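Local structure of serine acetyltransferase 1, putative (7BW9) at residues D106-A109 with A110-D114; A116-S119 with L120-I124; L5-T8 with S9-V13. The protein probably catalyses acetyl transfer from acetyl-CoA to L-serine, the step that supplies O-acetylserine for cysteine biosynthesis. All coordinates share one frame; numbering follows the deposited sequence.

Contact 1 (D106-A109 with A110-D114). With CYS (cysteine), chain D.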
ATOM      1  N   ASP A 106      -8.606 -20.132   6.713  1.00 16.90           N
ATOM      2  CA  ASP A 106      -8.598 -18.671   6.644  1.00 19.71           C
ATOM      3  C   ASP A 106      -9.711 -18.164   5.725  1.00 15.36           C
ATOM      4  O   ASP A 106     -10.394 -17.181   6.042  1.00 15.61           O
ATOM      5  CB  ASP A 106      -7.231 -18.155   6.172  1.00 17.85           C
ATOM      6  CG  ASP A 106      -6.083 -18.492   7.147  1.00 26.15           C
ATOM      7  OD1 ASP A 106      -6.302 -18.566   8.392  1.00 24.19           O
ATOM      8  OD2 ASP A 106      -4.942 -18.681   6.658  1.00 23.19           O
ATOM      9  N   ILE A 107      -9.919 -18.839   4.590  1.00 20.33           N
ATOM     10  CA  ILE A 107     -10.989 -18.459   3.667  1.00 16.31           C
ATOM     11  C   ILE A 107     -12.350 -18.606   4.332  1.00 15.95           C
ATOM     12  O   ILE A 107     -13.221 -17.736   4.198  1.00 18.45           O
ATOM     13  CB  ILE A 107     -10.897 -19.298   2.381  1.00 15.82           C
ATOM     14  CG1 ILE A 107      -9.697 -18.850   1.546  1.00 14.47           C
ATOM     15  CG2 ILE A 107     -12.213 -19.254   1.600  1.00 16.00           C
ATOM     16  CD1 ILE A 107      -9.140 -19.967   0.704  1.00 15.97           C
ATOM     17  N   ILE A 108     -12.561 -19.715   5.038  1.00 18.17           N
ATOM     18  CA  ILE A 108     -13.802 -19.899   5.789  1.00 18.86           C
ATOM     19  C   ILE A 108     -13.986 -18.766   6.787  1.00 14.33           C
ATOM     20  O   ILE A 108     -15.077 -18.198   6.909  1.00 15.29           O
ATOM     21  CB  ILE A 108     -13.810 -21.265   6.497  1.00 19.73           C
ATOM     22  CG1 ILE A 108     -13.888 -22.419   5.478  1.00 21.63           C
ATOM     23  CG2 ILE A 108     -14.929 -21.321   7.542  1.00 18.53           C
ATOM     24  CD1 ILE A 108     -14.911 -22.227   4.394  1.00 28.57           C
ATOM     25  N   ALA A 109     -12.916 -18.427   7.517  1.00 15.82           N
ATOM     26  CA  ALA A 109     -12.983 -17.358   8.514  1.00 16.35           C
ATOM     27  C   ALA A 109     -13.334 -16.032   7.867  1.00 17.75           C
ATOM     28  O   ALA A 109     -14.070 -15.223   8.448  1.00 14.83           O
ATOM     29  CB  ALA A 109     -11.649 -17.231   9.257  1.00 12.47           C
ATOM     30  N   ALA A 110     -12.795 -15.783   6.663  1.00 13.29           N
ATOM     31  CA  ALA A 110     -13.123 -14.555   5.943  1.00 16.34           C
ATOM     32  C   ALA A 110     -14.601 -14.527   5.578  1.00 18.36           C
ATOM     33  O   ALA A 110     -15.264 -13.484   5.692  1.00 15.00           O
ATOM     34  CB  ALA A 110     -12.253 -14.428   4.679  1.00 16.80           C
ATOM     35  N   TYR A 111     -15.121 -15.665   5.125  1.00 13.62           N
ATOM     36  CA  TYR A 111     -16.543 -15.725   4.707  1.00 18.80           C
ATOM     37  C   TYR A 111     -17.489 -15.494   5.890  1.00 16.54           C
ATOM     38  O   TYR A 111     -18.442 -14.769   5.718  1.00 18.05           O
ATOM     39  CB  TYR A 111     -16.883 -17.027   3.992  1.00 19.51           C
ATOM     40  CG  TYR A 111     -18.341 -17.146   3.639  1.00 27.73           C
ATOM     41  CD1 TYR A 111     -18.891 -16.408   2.609  1.00 26.57           C
ATOM     42  CD2 TYR A 111     -19.172 -17.994   4.344  1.00 31.86           C
ATOM     43  CE1 TYR A 111     -20.227 -16.519   2.277  1.00 31.95           C
ATOM     44  CE2 TYR A 111     -20.511 -18.121   4.025  1.00 32.00           C
ATOM     45  CZ  TYR A 111     -21.039 -17.380   2.991  1.00 34.44           C
ATOM     46  OH  TYR A 111     -22.357 -17.513   2.698  1.00 43.35           O
ATOM     47  N   THR A 112     -17.222 -16.101   7.041  1.00 14.48           N
ATOM     48  CA  THR A 112     -18.117 -15.916   8.187  1.00 24.15           C
ATOM     49  C   THR A 112     -17.942 -14.539   8.808  1.00 20.47           C
ATOM     50  O   THR A 112     -18.914 -13.962   9.299  1.00 23.10           O
ATOM     51  CB  THR A 112     -17.893 -16.991   9.263  1.00 24.79           C
ATOM     52  OG1 THR A 112     -16.683 -16.717   9.975  1.00 33.02           O
ATOM     53  CG2 THR A 112     -17.765 -18.364   8.652  1.00 21.72           C
ATOM     54  N   GLY A 113     -16.723 -14.001   8.788  1.00 21.17           N
ATOM     55  CA  GLY A 113     -16.386 -12.749   9.426  1.00 17.05           C
ATOM     56  C   GLY A 113     -16.696 -11.494   8.639  1.00 25.04           C
ATOM     57  O   GLY A 113     -16.509 -10.394   9.168  1.00 22.45           O
ATOM     58  N   ASP A 114     -17.158 -11.592   7.396  1.00 22.04           N
ATOM     59  CA  ASP A 114     -17.341 -10.403   6.561  1.00 25.88           C
ATOM     60  C   ASP A 114     -18.697 -10.422   5.870  1.00 23.99           C
ATOM     61  O   ASP A 114     -18.898 -11.223   4.929  1.00 18.90           O
ATOM     62  CB  ASP A 114     -16.204 -10.279   5.545  1.00 25.10           C
ATOM     63  CG  ASP A 114     -16.294  -9.002   4.695  1.00 23.71           C
ATOM     64  OD1 ASP A 114     -17.041  -8.076   5.079  1.00 20.67           O
ATOM     65  OD2 ASP A 114     -15.615  -8.937   3.635  1.00 23.42           O
TER
HETATM   66  N   CYS D 401     -16.004  -5.662   5.579  1.00 20.00           N
HETATM   67  CA  CYS D 401     -16.923  -5.398   6.719  1.00 20.00           C
HETATM   68  C   CYS D 401     -18.347  -5.094   6.216  1.00 20.00           C
HETATM   69  O   CYS D 401     -18.572  -5.040   5.048  1.00 20.00           O
HETATM   70  CB  CYS D 401     -16.376  -4.276   7.591  1.00 20.00           C
HETATM   71  SG  CYS D 401     -16.259  -2.677   6.757  1.00 20.00           S
HETATM   72  OXT CYS D 401     -19.218  -4.932   7.058  1.00 20.00           O
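The last turns of helix 96-113 run directly into the cysteine pocket, and the contact of 106-109 with 110-114 covers this C-terminal end. Four i to i+4 bonds carry it. Ala110 N donates to Asp106 O, Tyr111 N to Ile107 O, and Thr112 N to Ile108 O, the last being the straightest. The fourth, Gly113 N to Ala109 O at 2.9 Å, is more bent at 144°, and Ala109 O also receives a weak bond from Thr112 OG1 at 3.4 Å. With chi1 at 75°, Thr112 places OG1 near this carbonyl, while its methyl CG2 rests 3.2 Å from Ile108 O.

The helix belongs to the helical part preceding the left-handed beta-helix and packs on strand 177-178 of it, Ala109 and Ala110 touching Phe177. Asp114 follows the helix and meets the ligand. Its CG stands opposite the backbone N (chi1 -176°), and Asp114 OD1 accepts a hydrogen bond from the amino nitrogen of the bound cysteine, CYS N, at 2.7 Å. OD1 also accepts from Ala116 N and OD2 bonds Tyr127 OH, so both oxygens are held and the carboxylate rotation is restricted. Asp179 of the same chain and Arg222 of the third subunit also bond this cysteine. At the other end of the contact, the buried Asp106 carboxylate accepts from Phe176 N through OD1 and forms a salt bridge with Arg137 through OD2.

Contact 2 (A116-S119 with L120-I124)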
ATOM      1  N   ALA A 116     -19.659  -8.513   3.624  1.00 21.93           N
ATOM      2  CA  ALA A 116     -19.454  -8.204   2.207  1.00 24.55           C
ATOM      3  C   ALA A 116     -18.893  -9.372   1.404  1.00 22.39           C
ATOM      4  O   ALA A 116     -18.911  -9.319   0.169  1.00 26.03           O
ATOM      5  CB  ALA A 116     -18.518  -6.997   2.047  1.00 22.57           C
ATOM      6  N   ALA A 117     -18.374 -10.409   2.054  1.00 24.31           N
ATOM      7  CA  ALA A 117     -17.868 -11.583   1.351  1.00 21.88           C
ATOM      8  C   ALA A 117     -19.048 -12.464   0.957  1.00 26.74           C
ATOM      9  O   ALA A 117     -19.681 -13.092   1.811  1.00 35.70           O
ATOM     10  CB  ALA A 117     -16.874 -12.340   2.226  1.00 19.76           C
ATOM     11  N   SER A 118     -19.352 -12.515  -0.335  1.00 31.12           N
ATOM     12  CA  SER A 118     -20.531 -13.230  -0.801  1.00 35.10           C
ATOM     13  C   SER A 118     -20.230 -14.613  -1.387  1.00 34.29           C
ATOM     14  O   SER A 118     -21.164 -15.398  -1.571  1.00 30.08           O
ATOM     15  CB  SER A 118     -21.276 -12.375  -1.838  1.00 30.09           C
ATOM     16  OG  SER A 118     -20.497 -12.211  -3.002  1.00 34.54           O
ATOM     17  N   SER A 119     -18.967 -14.943  -1.661  1.00 27.44           N
ATOM     18  CA  SER A 119     -18.628 -16.233  -2.252  1.00 29.29           C
ATOM     19  C   SER A 119     -17.183 -16.560  -1.922  1.00 27.87           C
ATOM     20  O   SER A 119     -16.374 -15.667  -1.671  1.00 28.90           O
ATOM     21  CB  SER A 119     -18.854 -16.233  -3.775  1.00 29.01           C
ATOM     22  OG  SER A 119     -17.712 -15.757  -4.488  1.00 27.72           O
ATOM     23  N   LEU A 120     -16.858 -17.856  -1.947  1.00 28.03           N
ATOM     24  CA  LEU A 120     -15.469 -18.259  -1.746  1.00 26.46           C
ATOM     25  C   LEU A 120     -14.596 -17.826  -2.914  1.00 26.65           C
ATOM     26  O   LEU A 120     -13.428 -17.468  -2.711  1.00 22.55           O
ATOM     27  CB  LEU A 120     -15.355 -19.773  -1.531  1.00 32.44           C
ATOM     28  CG  LEU A 120     -16.016 -20.365  -0.279  1.00 38.54           C
ATOM     29  CD1 LEU A 120     -15.383 -21.696   0.077  1.00 26.50           C
ATOM     30  CD2 LEU A 120     -15.981 -19.400   0.919  1.00 28.21           C
ATOM     31  N   ALA A 121     -15.144 -17.834  -4.135  1.00 21.61           N
ATOM     32  CA  ALA A 121     -14.387 -17.370  -5.297  1.00 24.84           C
ATOM     33  C   ALA A 121     -13.881 -15.946  -5.088  1.00 24.42           C
ATOM     34  O   ALA A 121     -12.690 -15.663  -5.272  1.00 21.54           O
ATOM     35  CB  ALA A 121     -15.252 -17.444  -6.555  1.00 21.06           C
ATOM     36  N   MET A 122     -14.782 -15.039  -4.705  1.00 23.92           N
ATOM     37  CA  MET A 122     -14.394 -13.657  -4.446  1.00 22.95           C
ATOM     38  C   MET A 122     -13.274 -13.600  -3.416  1.00 21.76           C
ATOM     39  O   MET A 122     -12.262 -12.921  -3.615  1.00 22.76           O
ATOM     40  CB  MET A 122     -15.609 -12.864  -3.966  1.00 24.07           C
ATOM     41  CG  MET A 122     -15.260 -11.544  -3.269  1.00 31.01           C
ATOM     42  SD  MET A 122     -16.661 -10.763  -2.426  1.00 35.79           S
ATOM     43  CE  MET A 122     -17.820 -10.604  -3.769  1.00 30.44           C
ATOM     44  N   ILE A 123     -13.433 -14.347  -2.321  1.00 20.98           N
ATOM     45  CA  ILE A 123     -12.434 -14.355  -1.258  1.00 21.98           C
ATOM     46  C   ILE A 123     -11.111 -14.885  -1.791  1.00 21.77           C
ATOM     47  O   ILE A 123     -10.045 -14.295  -1.569  1.00 16.37           O
ATOM     48  CB  ILE A 123     -12.939 -15.183  -0.058  1.00 17.03           C
ATOM     49  CG1 ILE A 123     -14.178 -14.533   0.558  1.00 19.63           C
ATOM     50  CG2 ILE A 123     -11.852 -15.360   1.006  1.00 14.30           C
ATOM     51  CD1 ILE A 123     -14.970 -15.467   1.413  1.00 17.69           C
ATOM     52  N   ILE A 124     -11.164 -15.994  -2.524  1.00 15.57           N
ATOM     53  CA  ILE A 124      -9.934 -16.638  -2.960  1.00 21.18           C
ATOM     54  C   ILE A 124      -9.197 -15.758  -3.957  1.00 19.62           C
ATOM     55  O   ILE A 124      -7.968 -15.647  -3.925  1.00 16.14           O
ATOM     56  CB  ILE A 124     -10.249 -18.019  -3.554  1.00 23.57           C
ATOM     57  CG1 ILE A 124     -10.692 -18.986  -2.452  1.00 21.48           C
ATOM     58  CG2 ILE A 124      -9.036 -18.551  -4.314  1.00 18.02           C
ATOM     59  CD1 ILE A 124     -11.153 -20.348  -2.980  1.00 24.45           C
TER
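Met122 turns back over the residues that precede its own helix, and its side chain can be followed from base to tip against 116-119. Met122 CB lies 3.6 Å from Ser119 OG and nearly as close to Ser119 O. The first two torsions, both near 180°, keep the chain extended, which carries the sulfur past Ser119 to the loop backbone. There Met122 SD sits 3.7 Å from Ala116 O and at a similar distance from Ser118 N. A bend at chi3 (-57°) then swings the methyl aside, and Met122 CE reaches Ser118 OG at 3.2 Å, a tight approach without a hydrogen bond. Tyr127 touches the same methionine, and Glu149 of the third subunit packs on it as well.

Ile123 meets the same loop at Ala117 and Ser119. Ile123 CD1 lies 3.8 Å from Ala117 CB, an apolar contact, while Ile123 CG1 passes 3.3 Å from Ser119 O. The same side chain reaches Ala110 and Tyr111 of helix 96-113, so the loop and two helices meet around it.

Two bonds join Ser119 to the first turn. Ile123 N donates to Ser119 O at 3.3 Å, long but fairly straight. Met122 N donates to Ser119 OG at 3.0 Å, almost linear at 175°, though the placement of Ser119 OG is somewhat doubtful. Ala116, three residues before Ser119, packs on Arg222 of the third subunit and borders a bound cysteine, which places this short connection at the subunit interface of the ligand site. Ser119 occupies the N-cap position of helix 120-126, and its hydroxyl, as modelled, makes the serine N-cap bond characteristic of helix starts.

Contact 3 (L5-T8 with S9-V13)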
ATOM      1  N   LEU A   5       9.092 -33.944  -4.509  1.00 27.91           N
ATOM      2  CA  LEU A   5       8.212 -33.130  -5.349  1.00 25.84           C
ATOM      3  C   LEU A   5       7.056 -33.954  -5.903  1.00 26.61           C
ATOM      4  O   LEU A   5       5.922 -33.464  -5.996  1.00 25.15           O
ATOM      5  CB  LEU A   5       9.010 -32.489  -6.487  1.00 23.77           C
ATOM      6  CG  LEU A   5       9.791 -31.220  -6.130  1.00 26.25           C
ATOM      7  CD1 LEU A   5      10.875 -30.908  -7.143  1.00 26.74           C
ATOM      8  CD2 LEU A   5       8.840 -30.036  -6.012  1.00 25.72           C
ATOM      9  N   GLN A   6       7.315 -35.214  -6.269  1.00 32.52           N
ATOM     10  CA  GLN A   6       6.253 -36.031  -6.848  1.00 26.25           C
ATOM     11  C   GLN A   6       5.216 -36.411  -5.807  1.00 25.28           C
ATOM     12  O   GLN A   6       4.014 -36.411  -6.092  1.00 30.71           O
ATOM     13  CB  GLN A   6       6.837 -37.283  -7.495  1.00 34.18           C
ATOM     14  CG  GLN A   6       7.148 -37.111  -8.978  1.00 43.67           C
ATOM     15  CD  GLN A   6       8.243 -38.047  -9.435  1.00 44.77           C
ATOM     16  OE1 GLN A   6       8.248 -39.226  -9.083  1.00 44.36           O
ATOM     17  NE2 GLN A   6       9.191 -37.523 -10.205  1.00 48.69           N
ATOM     18  N   GLN A   7       5.650 -36.751  -4.595  1.00 29.95           N
ATOM     19  CA  GLN A   7       4.676 -37.099  -3.568  1.00 30.47           C
ATOM     20  C   GLN A   7       3.822 -35.894  -3.211  1.00 25.75           C
ATOM     21  O   GLN A   7       2.588 -35.989  -3.127  1.00 30.12           O
ATOM     22  CB  GLN A   7       5.365 -37.640  -2.321  1.00 30.16           C
ATOM     23  CG  GLN A   7       4.403 -37.664  -1.141  1.00 46.18           C
ATOM     24  CD  GLN A   7       4.999 -38.222   0.121  1.00 50.58           C
ATOM     25  OE1 GLN A   7       5.276 -37.480   1.077  1.00 47.05           O
ATOM     26  NE2 GLN A   7       5.225 -39.532   0.136  1.00 51.03           N
ATOM     27  N   THR A   8       4.465 -34.747  -2.991  1.00 29.82           N
ATOM     28  CA  THR A   8       3.710 -33.542  -2.664  1.00 28.12           C
ATOM     29  C   THR A   8       2.730 -33.207  -3.783  1.00 23.63           C
ATOM     30  O   THR A   8       1.554 -32.931  -3.522  1.00 26.47           O
ATOM     31  CB  THR A   8       4.673 -32.385  -2.385  1.00 26.57           C
ATOM     32  OG1 THR A   8       5.600 -32.774  -1.362  1.00 28.35           O
ATOM     33  CG2 THR A   8       3.917 -31.153  -1.917  1.00 18.01           C
ATOM     34  N   SER A   9       3.173 -33.313  -5.038  1.00 22.22           N
ATOM     35  CA  SER A   9       2.273 -33.104  -6.167  1.00 24.30           C
ATOM     36  C   SER A   9       1.073 -34.042  -6.078  1.00 30.31           C
ATOM     37  O   SER A   9      -0.081 -33.612  -6.204  1.00 28.47           O
ATOM     38  CB  SER A   9       3.030 -33.312  -7.485  1.00 20.67           C
ATOM     39  OG  SER A   9       3.983 -32.290  -7.706  1.00 26.07           O
ATOM     40  N   GLN A  10       1.328 -35.334  -5.826  1.00 30.18           N
ATOM     41  CA  GLN A  10       0.237 -36.304  -5.729  1.00 30.73           C
ATOM     42  C   GLN A  10      -0.640 -36.055  -4.501  1.00 30.22           C
ATOM     43  O   GLN A  10      -1.865 -36.221  -4.562  1.00 29.33           O
ATOM     44  CB  GLN A  10       0.803 -37.726  -5.711  1.00 36.54           C
ATOM     45  CG  GLN A  10      -0.254 -38.836  -5.739  1.00 44.41           C
ATOM     46  CD  GLN A  10      -1.348 -38.617  -6.789  1.00 48.62           C
ATOM     47  OE1 GLN A  10      -2.541 -38.741  -6.492  1.00 42.54           O
ATOM     48  NE2 GLN A  10      -0.943 -38.303  -8.021  1.00 48.08           N
ATOM     49  N   LEU A  11      -0.037 -35.670  -3.374  1.00 21.90           N
ATOM     50  CA  LEU A  11      -0.845 -35.330  -2.204  1.00 28.56           C
ATOM     51  C   LEU A  11      -1.714 -34.105  -2.471  1.00 28.25           C
ATOM     52  O   LEU A  11      -2.870 -34.045  -2.033  1.00 27.69           O
ATOM     53  CB  LEU A  11       0.059 -35.112  -0.989  1.00 30.43           C
ATOM     54  CG  LEU A  11       0.566 -36.440  -0.416  1.00 33.79           C
ATOM     55  CD1 LEU A  11       1.532 -36.228   0.729  1.00 22.35           C
ATOM     56  CD2 LEU A  11      -0.614 -37.321   0.010  1.00 27.54           C
ATOM     57  N   LEU A  12      -1.184 -33.126  -3.209  1.00 26.45           N
ATOM     58  CA  LEU A  12      -1.988 -31.960  -3.552  1.00 28.05           C
ATOM     59  C   LEU A  12      -3.162 -32.353  -4.435  1.00 26.36           C
ATOM     60  O   LEU A  12      -4.294 -31.908  -4.207  1.00 24.78           O
ATOM     61  CB  LEU A  12      -1.131 -30.909  -4.243  1.00 18.94           C
ATOM     62  CG  LEU A  12      -0.224 -30.080  -3.341  1.00 21.48           C
ATOM     63  CD1 LEU A  12       0.821 -29.378  -4.197  1.00 25.24           C
ATOM     64  CD2 LEU A  12      -1.068 -29.079  -2.591  1.00 26.32           C
ATOM     65  N   VAL A  13      -2.915 -33.201  -5.441  1.00 25.58           N
ATOM     66  CA  VAL A  13      -4.012 -33.708  -6.268  1.00 30.12           C
ATOM     67  C   VAL A  13      -5.077 -34.363  -5.391  1.00 28.24           C
ATOM     68  O   VAL A  13      -6.282 -34.141  -5.571  1.00 34.37           O
ATOM     69  CB  VAL A  13      -3.485 -34.685  -7.338  1.00 30.55           C
ATOM     70  CG1 VAL A  13      -4.651 -35.429  -7.983  1.00 30.57           C
ATOM     71  CG2 VAL A  13      -2.679 -33.946  -8.398  1.00 25.95           C
TER
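With chi1 at -69°, Ser9 sets OG beside its own backbone N and brings the hydroxyl back to Leu5 O, one helical turn earlier. This is the familiar intrahelical serine bond, here in helix 2-17 at the N-terminal end of the chain. Ser9 OG donates to Leu5 O at 2.8 Å and Ser9 N donates to the same oxygen at 2.9 Å. The two donors come from opposite faces of the carbonyl plane, with OG tilted 33° out of it, so one acceptor is gripped twice and the serine hydroxyl is satisfied inside the helix. That matters because Ser9 is buried, packed against Phe58 and Leu62 of helix 58-79.

Thr8 repeats the pattern one residue earlier: its OG1 bonds Leu4 O, with a weak second bond to Leu93 O, and its side chain packs on Leu65 and Phe96. Backbone bonds continue the helix, Gln10 N to Gln6 O and Leu12 N to Thr8 O, the latter at 2.8 Å.

On a more exposed flank, Gln7 and Leu11 lie side by side and point the same way. Gln7 continues as an extended chain beyond CG, and its aliphatic part runs along the leucine, while Leu11 N donates to Gln7 O at 2.7 Å. The closest side-chain approach of this pair is from Gln7 CG to the methyl Leu11 CD1, 3.7 Å.

Along the chain contact 3 comes first, then contact 1 and contact 2 in series. Contacts 1 and 2 are neighbours, with centres 9 Å apart: contact 1 lies on the last turns of helix 96-113, and the loop after it leads into helix 120-126 in contact 2. They touch through Tyr111 CB and Ile123 CD1 at 3.6 Å and through Ile107 CD1 and Ile124 CG1 at 3.7 Å. Both contribute to a cysteine pocket, through Asp114 and Ala116. Contact 3 stands apart, its centre about 27 Å from each of the others, yet Leu11 and Leu12 pack on Val97, so helix 96-113 links the N-terminal helix to the pocket region.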